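Local structure of quinone oxidoreductase (Thermus thermophilus, 1IZ0) at residues 1-5 / 15-21; 37-42 / 285-290; 57-63 / 75-81; 101-106 / 297-301. The protein binds NADPH and probably uses it to reduce quinones, as a zinc-independent medium-chain dehydrogenase/reductase. One frame throughout, in Å; residues are numbered along the deposited sequence.

Overall arrangement
Contact 1 is a surface contact, holding the N-terminal hairpin together by backbone ladder bonds and by the chain's own amine. It meets contact 3 where Trp4 N bonds to Leu81 O and Leu18 packs on Ile58. Contacts 3 and 4 both reach the mixed sheet around strand 27-37: 57-63/75-81 is partly buried and relies on backbone bonds and on glycines that allow close approach, whereas 101-106/297-301 is buried and sets a short helix on a strand through small side chains and one salt bridge. Contact 2, partly buried, has no hydrogen bond across it and rests on apolar shape. Contacts 2, 3 and 4 converge on Lys297, whose NZ meets both Asn38 OD1 and Glu62 OE1.

Contact 1: 1-5 / 15-21; sequences MKAWV and LVDLPEP
The N-terminal beta hairpin, strands 2-6 and 13-17, is joined here by the hydrogen-bonded antiparallel pair Ala3 and Val16. Val16 N points almost straight at Ala3 O (2.8 Å, 171°), while the return bond from Ala3 N to Val16 O is more bent, at 134°. The ladder runs on to the chain terminus: Leu18 N bonds to Met1 O, and the terminal amine, Met1 N, gives a 2.6 Å hydrogen bond to Leu18 O. The same amine forms a salt bridge with Glu20, Met1 N lying 3.2 Å from OE2. Residue 1 is a selenomethionine; its chain runs extended beyond CG and reaches the Pro21 ring at CD and CG, SE being 3.6 Å from Pro21 CD. The hairpin belongs to the GroES-like catalytic domain and is tied to its body by the backbone bond from Trp4 N to Leu81 O. On the side carrying Trp4 and Leu15, Leu15 CB sits over the six-membered ring of Trp4, 3.9 Å from its centroid, a CH-pi contact. The indole's rotation is fixed by a bond from Trp4 NE1 to Phe279 O. On the other side, Leu18 CD1 lies 4.0 Å from Val5 CG2 and 4.1 Å from Ala3 CB.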
loop_
_atom_site.group_PDB
_atom_site.type_symbol
_atom_site.label_atom_id
_atom_site.label_comp_id
_atom_site.label_asym_id
_atom_site.label_seq_id
_atom_site.Cartn_x
_atom_site.Cartn_y
_atom_site.Cartn_z
HETATM N N MSE A 1 -19.625 7.982 20.356
HETATM C CA MSE A 1 -18.340 8.454 19.759
HETATM C C MSE A 1 -18.572 9.114 18.409
HETATM O O MSE A 1 -19.593 8.886 17.760
HETATM C CB MSE A 1 -17.387 7.278 19.555
HETATM C CG MSE A 1 -17.916 6.246 18.580
HETATM SE SE MSE A 1 -16.592 4.930 18.078
HETATM C CE MSE A 1 -17.517 4.144 16.575
ATOM N N LYS A 2 -17.613 9.926 17.988
ATOM C CA LYS A 2 -17.705 10.594 16.705
ATOM C C LYS A 2 -17.169 9.629 15.650
ATOM O O LYS A 2 -16.291 8.811 15.930
ATOM C CB LYS A 2 -16.886 11.893 16.726
ATOM C CG LYS A 2 -15.409 11.705 17.063
ATOM C CD LYS A 2 -14.639 13.043 17.127
ATOM C CE LYS A 2 -13.144 12.812 17.381
ATOM N NZ LYS A 2 -12.345 14.070 17.491
ATOM N N ALA A 3 -17.706 9.709 14.439
ATOM C CA ALA A 3 -17.251 8.828 13.372
ATOM C C ALA A 3 -17.764 9.300 12.030
ATOM O O ALA A 3 -18.787 9.980 11.951
ATOM C CB ALA A 3 -17.730 7.402 13.630
ATOM N N TRP A 4 -17.044 8.937 10.973
ATOM C CA TRP A 4 -17.452 9.297 9.626
ATOM C C TRP A 4 -18.179 8.109 9.021
ATOM O O TRP A 4 -17.694 6.974 9.061
ATOM C CB TRP A 4 -16.245 9.670 8.762
ATOM C CG TRP A 4 -15.662 11.009 9.105
ATOM C CD1 TRP A 4 -14.555 11.256 9.867
ATOM C CD2 TRP A 4 -16.161 12.290 8.697
ATOM N NE1 TRP A 4 -14.330 12.612 9.955
ATOM C CE2 TRP A 4 -15.300 13.269 9.246
ATOM C CE3 TRP A 4 -17.252 12.705 7.920
ATOM C CZ2 TRP A 4 -15.495 14.642 9.041
ATOM C CZ3 TRP A 4 -17.446 14.074 7.716
ATOM C CH2 TRP A 4 -16.568 15.024 8.276
ATOM N N VAL A 5 -19.358 8.371 8.474
ATOM C CA VAL A 5 -20.151 7.317 7.873
ATOM C C VAL A 5 -20.533 7.671 6.451
ATOM O O VAL A 5 -20.870 8.817 6.153
ATOM C CB VAL A 5 -21.436 7.063 8.687
ATOM C CG1 VAL A 5 -22.225 5.912 8.071
ATOM C CG2 VAL A 5 -21.075 6.737 10.127
ATOM N N LEU A 15 -20.227 13.321 9.486
ATOM C CA LEU A 15 -19.691 13.262 10.837
ATOM C C LEU A 15 -20.894 12.973 11.733
ATOM O O LEU A 15 -21.820 13.779 11.823
ATOM C CB LEU A 15 -19.042 14.597 11.200
ATOM C CG LEU A 15 -18.269 14.724 12.519
ATOM C CD1 LEU A 15 -19.238 14.740 13.693
ATOM C CD2 LEU A 15 -17.280 13.579 12.642
ATOM N N VAL A 16 -20.876 11.817 12.386
ATOM C CA VAL A 16 -21.984 11.402 13.230
ATOM C C VAL A 16 -21.559 10.861 14.591
ATOM O O VAL A 16 -20.393 10.540 14.816
ATOM C CB VAL A 16 -22.809 10.309 12.497
ATOM C CG1 VAL A 16 -23.791 9.646 13.443
ATOM C CG2 VAL A 16 -23.558 10.928 11.328
ATOM N N ASP A 17 -22.525 10.783 15.503
ATOM C CA ASP A 17 -22.293 10.240 16.832
ATOM C C ASP A 17 -22.796 8.808 16.774
ATOM O O ASP A 17 -23.905 8.565 16.314
ATOM C CB ASP A 17 -23.095 11.009 17.879
ATOM C CG ASP A 17 -22.524 12.376 18.156
ATOM O OD1 ASP A 17 -21.381 12.449 18.657
ATOM O OD2 ASP A 17 -23.215 13.378 17.874
ATOM N N LEU A 18 -21.979 7.862 17.218
ATOM C CA LEU A 18 -22.376 6.459 17.213
ATOM C C LEU A 18 -22.102 5.832 18.566
ATOM O O LEU A 18 -21.341 6.372 19.365
ATOM C CB LEU A 18 -21.608 5.678 16.139
ATOM C CG LEU A 18 -21.911 6.015 14.675
ATOM C CD1 LEU A 18 -21.098 5.082 13.773
ATOM C CD2 LEU A 18 -23.417 5.864 14.399
ATOM N N PRO A 19 -22.734 4.683 18.846
ATOM C CA PRO A 19 -22.536 3.990 20.121
ATOM C C PRO A 19 -21.108 3.463 20.199
ATOM O O PRO A 19 -20.491 3.169 19.174
ATOM C CB PRO A 19 -23.557 2.855 20.057
ATOM C CG PRO A 19 -24.637 3.416 19.167
ATOM C CD PRO A 19 -23.832 4.067 18.080
ATOM N N GLU A 20 -20.584 3.356 21.412
ATOM C CA GLU A 20 -19.236 2.851 21.611
ATOM C C GLU A 20 -19.162 1.409 21.134
ATOM O O GLU A 20 -20.079 0.623 21.360
ATOM C CB GLU A 20 -18.857 2.912 23.090
ATOM C CG GLU A 20 -18.737 4.317 23.638
ATOM C CD GLU A 20 -17.637 5.106 22.956
ATOM O OE1 GLU A 20 -16.475 4.644 22.980
ATOM O OE2 GLU A 20 -17.936 6.186 22.399
ATOM N N PRO A 21 -18.073 1.047 20.448
ATOM C CA PRO A 21 -17.928 -0.326 19.960
ATOM C C PRO A 21 -17.874 -1.307 21.131
ATOM O O PRO A 21 -17.302 -1.002 22.185
ATOM C CB PRO A 21 -16.609 -0.279 19.189
ATOM C CG PRO A 21 -16.553 1.142 18.702
ATOM C CD PRO A 21 -17.004 1.911 19.919
#

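Contact 2: 37-42 / 285-290; sequences LNFADH and AFRALL
Leu289 wedges its forked end against Leu37, its two methyls straddling Leu37 CB, with Leu289 CD2 3.8 Å from it. The CD1 branch also rests on the turn that opens helix 39-46, 3.6 Å from Asn38 O. In return, Leu37 CD1 drops into the hollow between Ala285 CB, 3.6 Å away, and one face of the Phe286 ring, where it sits toward the rim. Phe286 CE1 lies 3.7 Å from Asp41 CB at the helix start, while Arg45 makes a cation-pi contact with the ring. Further along, His42 CG stands anti to the backbone N (chi1 169°), which sets the imidazole with one face to Leu290. Leu290 CD2 sits above the ring centre, 3.6 Å from the centroid and 9° off the normal, and also touches Phe39 CE2. An alanine at His42 would take away the flat ring, and the Leu290 methyls would probably be left with a gap and freer to turn. Asp41 OD2 takes a 2.7 Å bond from Asn38 N, the residue just before the helix. The start of helix 39-46 thus packs on the end region of helix 282-288 in the catalytic domain, beside the cleft where Phe39 binds NADPH.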
loop_
_atom_site.group_PDB
_atom_site.type_symbol
_atom_site.label_atom_id
_atom_site.label_comp_id
_atom_site.label_asym_id
_atom_site.label_seq_id
_atom_site.Cartn_x
_atom_site.Cartn_y
_atom_site.Cartn_z
ATOM N N LEU A 37 -5.037 6.211 4.601
ATOM C CA LEU A 37 -5.992 6.034 3.517
ATOM C C LEU A 37 -5.344 5.389 2.303
ATOM O O LEU A 37 -4.150 5.576 2.041
ATOM C CB LEU A 37 -6.611 7.381 3.130
ATOM C CG LEU A 37 -7.393 8.086 4.247
ATOM C CD1 LEU A 37 -8.083 9.321 3.678
ATOM C CD2 LEU A 37 -8.427 7.140 4.839
ATOM N N ASN A 38 -6.143 4.627 1.563
ATOM C CA ASN A 38 -5.663 3.923 0.381
ATOM C C ASN A 38 -6.580 4.191 -0.805
ATOM O O ASN A 38 -7.752 4.514 -0.631
ATOM C CB ASN A 38 -5.640 2.419 0.660
ATOM C CG ASN A 38 -4.809 2.068 1.872
ATOM O OD1 ASN A 38 -3.580 2.013 1.798
ATOM N ND2 ASN A 38 -5.476 1.847 3.006
ATOM N N PHE A 39 -6.052 4.048 -2.014
ATOM C CA PHE A 39 -6.877 4.266 -3.191
ATOM C C PHE A 39 -8.070 3.322 -3.061
ATOM O O PHE A 39 -9.193 3.648 -3.460
ATOM C CB PHE A 39 -6.084 3.964 -4.464
ATOM C CG PHE A 39 -6.812 4.333 -5.729
ATOM C CD1 PHE A 39 -7.297 3.349 -6.583
ATOM C CD2 PHE A 39 -7.041 5.673 -6.046
ATOM C CE1 PHE A 39 -8.005 3.691 -7.741
ATOM C CE2 PHE A 39 -7.747 6.029 -7.197
ATOM C CZ PHE A 39 -8.230 5.036 -8.047
ATOM N N ALA A 40 -7.816 2.158 -2.467
ATOM C CA ALA A 40 -8.851 1.155 -2.258
ATOM C C ALA A 40 -10.040 1.745 -1.504
ATOM O O ALA A 40 -11.188 1.377 -1.760
ATOM C CB ALA A 40 -8.278 -0.033 -1.484
ATOM N N ASP A 41 -9.764 2.646 -0.562
ATOM C CA ASP A 41 -10.827 3.279 0.211
ATOM C C ASP A 41 -11.669 4.140 -0.724
ATOM O O ASP A 41 -12.889 4.204 -0.595
ATOM C CB ASP A 41 -10.248 4.151 1.332
ATOM C CG ASP A 41 -9.549 3.336 2.409
ATOM O OD1 ASP A 41 -10.183 2.419 2.975
ATOM O OD2 ASP A 41 -8.368 3.617 2.697
ATOM N N HIS A 42 -11.015 4.802 -1.668
ATOM C CA HIS A 42 -11.732 5.641 -2.615
ATOM C C HIS A 42 -12.632 4.795 -3.511
ATOM O O HIS A 42 -13.771 5.170 -3.776
ATOM C CB HIS A 42 -10.755 6.442 -3.476
ATOM C CG HIS A 42 -11.400 7.118 -4.646
ATOM N ND1 HIS A 42 -11.408 6.570 -5.912
ATOM C CD2 HIS A 42 -12.073 8.291 -4.740
ATOM C CE1 HIS A 42 -12.056 7.376 -6.735
ATOM N NE2 HIS A 42 -12.470 8.426 -6.048
ATOM N N ALA A 285 -8.946 14.685 2.881
ATOM C CA ALA A 285 -7.963 13.601 2.814
ATOM C C ALA A 285 -8.287 12.624 1.688
ATOM O O ALA A 285 -7.390 12.150 0.996
ATOM C CB ALA A 285 -7.902 12.863 4.142
ATOM N N PHE A 286 -9.568 12.318 1.512
ATOM C CA PHE A 286 -9.998 11.413 0.451
ATOM C C PHE A 286 -9.685 11.988 -0.927
ATOM O O PHE A 286 -9.360 11.243 -1.853
ATOM C CB PHE A 286 -11.498 11.129 0.567
ATOM C CG PHE A 286 -11.815 9.865 1.325
ATOM C CD1 PHE A 286 -11.724 8.620 0.698
ATOM C CD2 PHE A 286 -12.171 9.913 2.672
ATOM C CE1 PHE A 286 -11.984 7.441 1.402
ATOM C CE2 PHE A 286 -12.434 8.741 3.384
ATOM C CZ PHE A 286 -12.339 7.501 2.744
ATOM N N ARG A 287 -9.789 13.310 -1.066
ATOM C CA ARG A 287 -9.489 13.949 -2.347
ATOM C C ARG A 287 -7.983 13.910 -2.591
ATOM O O ARG A 287 -7.536 13.808 -3.733
ATOM C CB ARG A 287 -9.979 15.405 -2.369
ATOM C CG ARG A 287 -11.503 15.565 -2.450
ATOM C CD ARG A 287 -11.918 17.031 -2.647
ATOM N NE ARG A 287 -12.419 17.654 -1.419
ATOM C CZ ARG A 287 -11.792 18.622 -0.758
ATOM N NH1 ARG A 287 -10.630 19.088 -1.205
ATOM N NH2 ARG A 287 -12.320 19.122 0.353
ATOM N N ALA A 288 -7.203 13.984 -1.512
ATOM C CA ALA A 288 -5.753 13.945 -1.622
ATOM C C ALA A 288 -5.305 12.621 -2.235
ATOM O O ALA A 288 -4.221 12.529 -2.813
ATOM C CB ALA A 288 -5.124 14.130 -0.259
ATOM N N LEU A 289 -6.140 11.594 -2.098
ATOM C CA LEU A 289 -5.840 10.284 -2.663
ATOM C C LEU A 289 -5.880 10.400 -4.181
ATOM O O LEU A 289 -5.234 9.632 -4.890
ATOM C CB LEU A 289 -6.880 9.251 -2.211
ATOM C CG LEU A 289 -6.874 8.841 -0.736
ATOM C CD1 LEU A 289 -8.169 8.098 -0.398
ATOM C CD2 LEU A 289 -5.644 7.974 -0.454
ATOM N N LEU A 290 -6.647 11.369 -4.672
ATOM C CA LEU A 290 -6.791 11.586 -6.106
ATOM C C LEU A 290 -5.787 12.597 -6.652
ATOM O O LEU A 290 -5.593 12.697 -7.862
ATOM C CB LEU A 290 -8.214 12.049 -6.419
ATOM C CG LEU A 290 -9.331 11.180 -5.830
ATOM C CD1 LEU A 290 -10.684 11.673 -6.327
ATOM C CD2 LEU A 290 -9.117 9.732 -6.233
#

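Contact 3: 57-63 / 75-81; sequences FIPGMEV and LVPQGGL
The carboxamide of Gln78 brings both end atoms to Phe57 CB, NE2 at 3.6 Å and OE1 at 3.7 Å, its CG set between the backbone N and the carbonyl carbon and the chain extended beyond. The other flat groups are peptides, met at different tilts. Val76 N lies in the carbonyl plane of Met61, 2.7 Å from Met61 O. Gly79 N comes to Ile58 O 30° from the carbonyl plane, yet along a nearly straight N-H line (173°). Gly80 N stands above the Gly60 carbonyl plane, 40° out of it, whereas Leu81 N reaches Pro59 O at 2.9 Å with little tilt. Glycines make this closeness possible: the CA atoms of Gly60 and Gly80 are 3.8 Å apart, and a CB on either would clash with the other segment. Ile58 CG2 fits against Gly79 CA at 3.5 Å, and Val63 CG2 against Gly80 CA at the same distance. Beyond them Glu62 and Leu75 form a non-hydrogen-bonded antiparallel pair with side chains alongside each other, the Glu62 carboxylate going on to Lys297. The segments thus extend the beta hairpin of strands 62-67 and 70-75 in the GroES-like domain, Leu75 lying close to the NADPH-binding residue Leu244.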
loop_
_atom_site.group_PDB
_atom_site.type_symbol
_atom_site.label_atom_id
_atom_site.label_comp_id
_atom_site.label_asym_id
_atom_site.label_seq_id
_atom_site.Cartn_x
_atom_site.Cartn_y
_atom_site.Cartn_z
ATOM N N PHE A 57 -21.520 2.487 6.168
ATOM C CA PHE A 57 -20.310 1.965 6.789
ATOM C C PHE A 57 -19.286 3.059 7.040
ATOM O O PHE A 57 -19.287 4.099 6.382
ATOM C CB PHE A 57 -19.685 0.836 5.945
ATOM C CG PHE A 57 -19.117 1.282 4.620
ATOM C CD1 PHE A 57 -19.792 1.012 3.434
ATOM C CD2 PHE A 57 -17.880 1.928 4.556
ATOM C CE1 PHE A 57 -19.244 1.372 2.202
ATOM C CE2 PHE A 57 -17.322 2.293 3.336
ATOM C CZ PHE A 57 -18.006 2.012 2.153
ATOM N N ILE A 58 -18.420 2.813 8.009
ATOM C CA ILE A 58 -17.373 3.750 8.382
ATOM C C ILE A 58 -16.133 3.443 7.553
ATOM O O ILE A 58 -15.549 2.371 7.688
ATOM C CB ILE A 58 -17.026 3.591 9.873
ATOM C CG1 ILE A 58 -18.274 3.852 10.718
ATOM C CG2 ILE A 58 -15.880 4.522 10.257
ATOM C CD1 ILE A 58 -18.114 3.459 12.176
ATOM N N PRO A 59 -15.725 4.369 6.670
ATOM C CA PRO A 59 -14.533 4.140 5.843
ATOM C C PRO A 59 -13.299 3.999 6.734
ATOM O O PRO A 59 -13.363 4.280 7.933
ATOM C CB PRO A 59 -14.473 5.393 4.974
ATOM C CG PRO A 59 -15.903 5.782 4.840
ATOM C CD PRO A 59 -16.420 5.597 6.250
ATOM N N GLY A 60 -12.183 3.567 6.153
ATOM C CA GLY A 60 -10.960 3.403 6.927
ATOM C C GLY A 60 -10.672 1.946 7.247
ATOM O O GLY A 60 -11.454 1.291 7.937
HETATM N N MSE A 61 -9.542 1.440 6.761
HETATM C CA MSE A 61 -9.172 0.046 6.979
HETATM C C MSE A 61 -7.801 -0.121 7.609
HETATM O O MSE A 61 -7.489 -1.182 8.140
HETATM C CB MSE A 61 -9.165 -0.713 5.653
HETATM C CG MSE A 61 -10.439 -0.611 4.840
HETATM SE SE MSE A 61 -10.324 -1.718 3.254
HETATM C CE MSE A 61 -8.600 -1.097 2.610
ATOM N N GLU A 62 -6.980 0.919 7.526
ATOM C CA GLU A 62 -5.626 0.878 8.065
ATOM C C GLU A 62 -5.574 1.778 9.290
ATOM O O GLU A 62 -5.481 2.998 9.178
ATOM C CB GLU A 62 -4.652 1.352 6.993
ATOM C CG GLU A 62 -3.211 1.006 7.256
ATOM C CD GLU A 62 -2.369 1.126 6.000
ATOM O OE1 GLU A 62 -2.851 1.731 5.016
ATOM O OE2 GLU A 62 -1.226 0.620 6.001
ATOM N N VAL A 63 -5.619 1.156 10.462
ATOM C CA VAL A 63 -5.653 1.882 11.715
ATOM C C VAL A 63 -4.450 1.712 12.634
ATOM O O VAL A 63 -3.753 0.697 12.595
ATOM C CB VAL A 63 -6.943 1.490 12.487
ATOM C CG1 VAL A 63 -6.847 1.882 13.941
ATOM C CG2 VAL A 63 -8.137 2.173 11.853
ATOM N N LEU A 75 -5.255 -3.903 10.408
ATOM C CA LEU A 75 -6.019 -3.845 9.178
ATOM C C LEU A 75 -7.405 -4.321 9.563
ATOM O O LEU A 75 -7.567 -5.417 10.101
ATOM C CB LEU A 75 -5.424 -4.760 8.111
ATOM C CG LEU A 75 -4.197 -4.170 7.423
ATOM C CD1 LEU A 75 -3.764 -5.054 6.284
ATOM C CD2 LEU A 75 -4.547 -2.785 6.901
ATOM N N VAL A 76 -8.397 -3.478 9.315
ATOM C CA VAL A 76 -9.779 -3.796 9.645
ATOM C C VAL A 76 -10.561 -3.701 8.337
ATOM O O VAL A 76 -10.082 -3.101 7.374
ATOM C CB VAL A 76 -10.328 -2.774 10.678
ATOM C CG1 VAL A 76 -11.708 -3.162 11.116
ATOM C CG2 VAL A 76 -9.414 -2.708 11.890
ATOM N N PRO A 77 -11.754 -4.312 8.269
ATOM C CA PRO A 77 -12.521 -4.232 7.019
ATOM C C PRO A 77 -13.231 -2.886 6.890
ATOM O O PRO A 77 -13.591 -2.463 5.794
ATOM C CB PRO A 77 -13.521 -5.380 7.146
ATOM C CG PRO A 77 -12.863 -6.319 8.129
ATOM C CD PRO A 77 -12.288 -5.377 9.135
ATOM N N GLN A 78 -13.441 -2.227 8.026
ATOM C CA GLN A 78 -14.116 -0.933 8.046
ATOM C C GLN A 78 -14.045 -0.407 9.467
ATOM O O GLN A 78 -13.523 -1.084 10.351
ATOM C CB GLN A 78 -15.590 -1.084 7.649
ATOM C CG GLN A 78 -16.460 -1.704 8.744
ATOM C CD GLN A 78 -17.954 -1.492 8.511
ATOM O OE1 GLN A 78 -18.598 -2.244 7.764
ATOM N NE2 GLN A 78 -18.511 -0.452 9.144
ATOM N N GLY A 79 -14.570 0.795 9.686
ATOM C CA GLY A 79 -14.568 1.366 11.023
ATOM C C GLY A 79 -13.349 2.189 11.397
ATOM O O GLY A 79 -13.221 2.624 12.541
ATOM N N GLY A 80 -12.459 2.424 10.441
ATOM C CA GLY A 80 -11.260 3.196 10.729
ATOM C C GLY A 80 -11.480 4.626 11.184
ATOM O O GLY A 80 -10.997 5.027 12.251
ATOM N N LEU A 81 -12.200 5.403 10.376
ATOM C CA LEU A 81 -12.465 6.805 10.680
ATOM C C LEU A 81 -13.444 7.008 11.823
ATOM O O LEU A 81 -14.531 7.575 11.647
ATOM C CB LEU A 81 -12.971 7.529 9.428
ATOM C CG LEU A 81 -11.914 7.736 8.346
ATOM C CD1 LEU A 81 -12.549 8.387 7.133
ATOM C CD2 LEU A 81 -10.787 8.604 8.899
#

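Contact 4: 101-106 / 297-301; sequences PEEAAA and KVVVR
Helix 101-105 runs across strand 297-301 at 133°, their axes 8.7 Å apart at closest approach, and Pro101, Glu102, Ala105 and Ala106 meet the alternate residues Lys297, Val299 and Arg301. The strand belongs to the sheet of the GroES-like catalytic domain, paired antiparallel with strand 27-37 and parallel with 273-278, and the short helix packs on one face. At the outer end Arg301 NE donates to Glu102 OE1 at 2.9 Å, a hydrogen bond that forms part of a salt bridge. The oxygen lies in the guanidinium plane but is met from above the carboxylate plane, the two groups being turned 58° apart. Pro101 CB lies over one face of the guanidinium, toward its rim, and Pro101 CG comes 3.5 Å from Arg301 NH2. A methionine in place of Arg301 would probably leave the Glu102 carboxylate without its charge mate and the Pro101 ring without its flat partner. In the middle, Val299 CG1 touches Ala105 CB at 4.3 Å. At the inner end packing is tight, with Ala106 CB 3.3 Å from Lys297 CB. A bend at chi2 (85°) folds the lysine chain along Ala106. Lys297, its side chain close to that of the NADPH-binding Ala137, has NZ held by a salt bridge to Glu62 OE1 and a bond to Asn38 OD1. NZ also donates, at 2.9 Å, to a water that bonds weakly to Ala106 O.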
loop_
_atom_site.group_PDB
_atom_site.type_symbol
_atom_site.label_atom_id
_atom_site.label_comp_id
_atom_site.label_asym_id
_atom_site.label_seq_id
_atom_site.Cartn_x
_atom_site.Cartn_y
_atom_site.Cartn_z
ATOM N N PRO A 101 2.662 7.694 15.340
ATOM C CA PRO A 101 1.387 7.138 14.883
ATOM C C PRO A 101 1.222 7.298 13.373
ATOM O O PRO A 101 0.674 6.416 12.702
ATOM C CB PRO A 101 0.352 7.960 15.661
ATOM C CG PRO A 101 1.064 8.280 16.933
ATOM C CD PRO A 101 2.447 8.667 16.429
ATOM N N GLU A 102 1.687 8.423 12.837
ATOM C CA GLU A 102 1.564 8.682 11.405
ATOM C C GLU A 102 2.388 7.716 10.565
ATOM O O GLU A 102 1.891 7.170 9.579
ATOM C CB GLU A 102 1.979 10.118 11.060
ATOM C CG GLU A 102 1.072 11.202 11.620
ATOM C CD GLU A 102 1.363 11.524 13.073
ATOM O OE1 GLU A 102 0.691 12.425 13.623
ATOM O OE2 GLU A 102 2.261 10.885 13.665
ATOM N N GLU A 103 3.648 7.512 10.944
ATOM C CA GLU A 103 4.509 6.608 10.193
ATOM C C GLU A 103 3.965 5.180 10.285
ATOM O O GLU A 103 4.023 4.419 9.315
ATOM C CB GLU A 103 5.947 6.658 10.729
ATOM C CG GLU A 103 6.975 6.141 9.727
ATOM C CD GLU A 103 8.404 6.254 10.223
ATOM O OE1 GLU A 103 8.783 7.339 10.715
ATOM O OE2 GLU A 103 9.155 5.262 10.107
ATOM N N ALA A 104 3.440 4.818 11.454
ATOM C CA ALA A 104 2.870 3.483 11.645
ATOM C C ALA A 104 1.648 3.278 10.748
ATOM O O ALA A 104 1.439 2.192 10.208
ATOM C CB ALA A 104 2.476 3.273 13.118
ATOM N N ALA A 105 0.845 4.323 10.578
ATOM C CA ALA A 105 -0.356 4.234 9.745
ATOM C C ALA A 105 -0.045 4.057 8.259
ATOM O O ALA A 105 -0.889 3.597 7.489
ATOM C CB ALA A 105 -1.213 5.480 9.941
ATOM N N ALA A 106 1.169 4.415 7.859
ATOM C CA ALA A 106 1.578 4.314 6.464
ATOM C C ALA A 106 2.323 3.017 6.172
ATOM O O ALA A 106 2.847 2.833 5.070
ATOM C CB ALA A 106 2.465 5.499 6.107
ATOM N N LYS A 297 2.130 8.552 1.923
ATOM C CA LYS A 297 0.832 8.127 2.428
ATOM C C LYS A 297 -0.058 9.252 2.938
ATOM O O LYS A 297 0.409 10.143 3.649
ATOM C CB LYS A 297 1.046 7.147 3.582
ATOM C CG LYS A 297 -0.207 6.449 4.057
ATOM C CD LYS A 297 -0.474 5.220 3.199
ATOM C CE LYS A 297 -1.507 4.311 3.844
ATOM N NZ LYS A 297 -1.618 3.042 3.082
ATOM N N VAL A 298 -1.345 9.195 2.594
ATOM C CA VAL A 298 -2.305 10.185 3.076
ATOM C C VAL A 298 -2.759 9.650 4.423
ATOM O O VAL A 298 -3.244 8.528 4.516
ATOM C CB VAL A 298 -3.549 10.309 2.164
ATOM C CG1 VAL A 298 -4.559 11.259 2.808
ATOM C CG2 VAL A 298 -3.149 10.830 0.786
ATOM N N VAL A 299 -2.605 10.451 5.465
ATOM C CA VAL A 299 -2.971 10.022 6.801
ATOM C C VAL A 299 -3.922 10.977 7.511
ATOM O O VAL A 299 -3.775 12.192 7.422
ATOM C CB VAL A 299 -1.703 9.872 7.678
ATOM C CG1 VAL A 299 -2.092 9.559 9.127
ATOM C CG2 VAL A 299 -0.804 8.780 7.107
ATOM N N VAL A 300 -4.899 10.414 8.214
ATOM C CA VAL A 300 -5.839 11.211 8.989
ATOM C C VAL A 300 -5.419 11.029 10.448
ATOM O O VAL A 300 -5.295 9.902 10.938
ATOM C CB VAL A 300 -7.295 10.739 8.799
ATOM C CG1 VAL A 300 -8.225 11.563 9.677
ATOM C CG2 VAL A 300 -7.702 10.891 7.326
ATOM N N ARG A 301 -5.181 12.143 11.130
ATOM C CA ARG A 301 -4.742 12.126 12.521
ATOM C C ARG A 301 -5.877 12.568 13.435
ATOM O O ARG A 301 -6.503 13.602 13.190
ATOM C CB ARG A 301 -3.569 13.092 12.681
ATOM C CG ARG A 301 -2.358 12.550 13.396
ATOM C CD ARG A 301 -2.643 12.185 14.835
ATOM N NE ARG A 301 -1.392 12.006 15.570
ATOM C CZ ARG A 301 -1.320 11.607 16.833
ATOM N NH1 ARG A 301 -2.429 11.339 17.506
ATOM N NH2 ARG A 301 -0.143 11.494 17.426
HETATM O O HOH W 1 0.495 1.442 4.133
#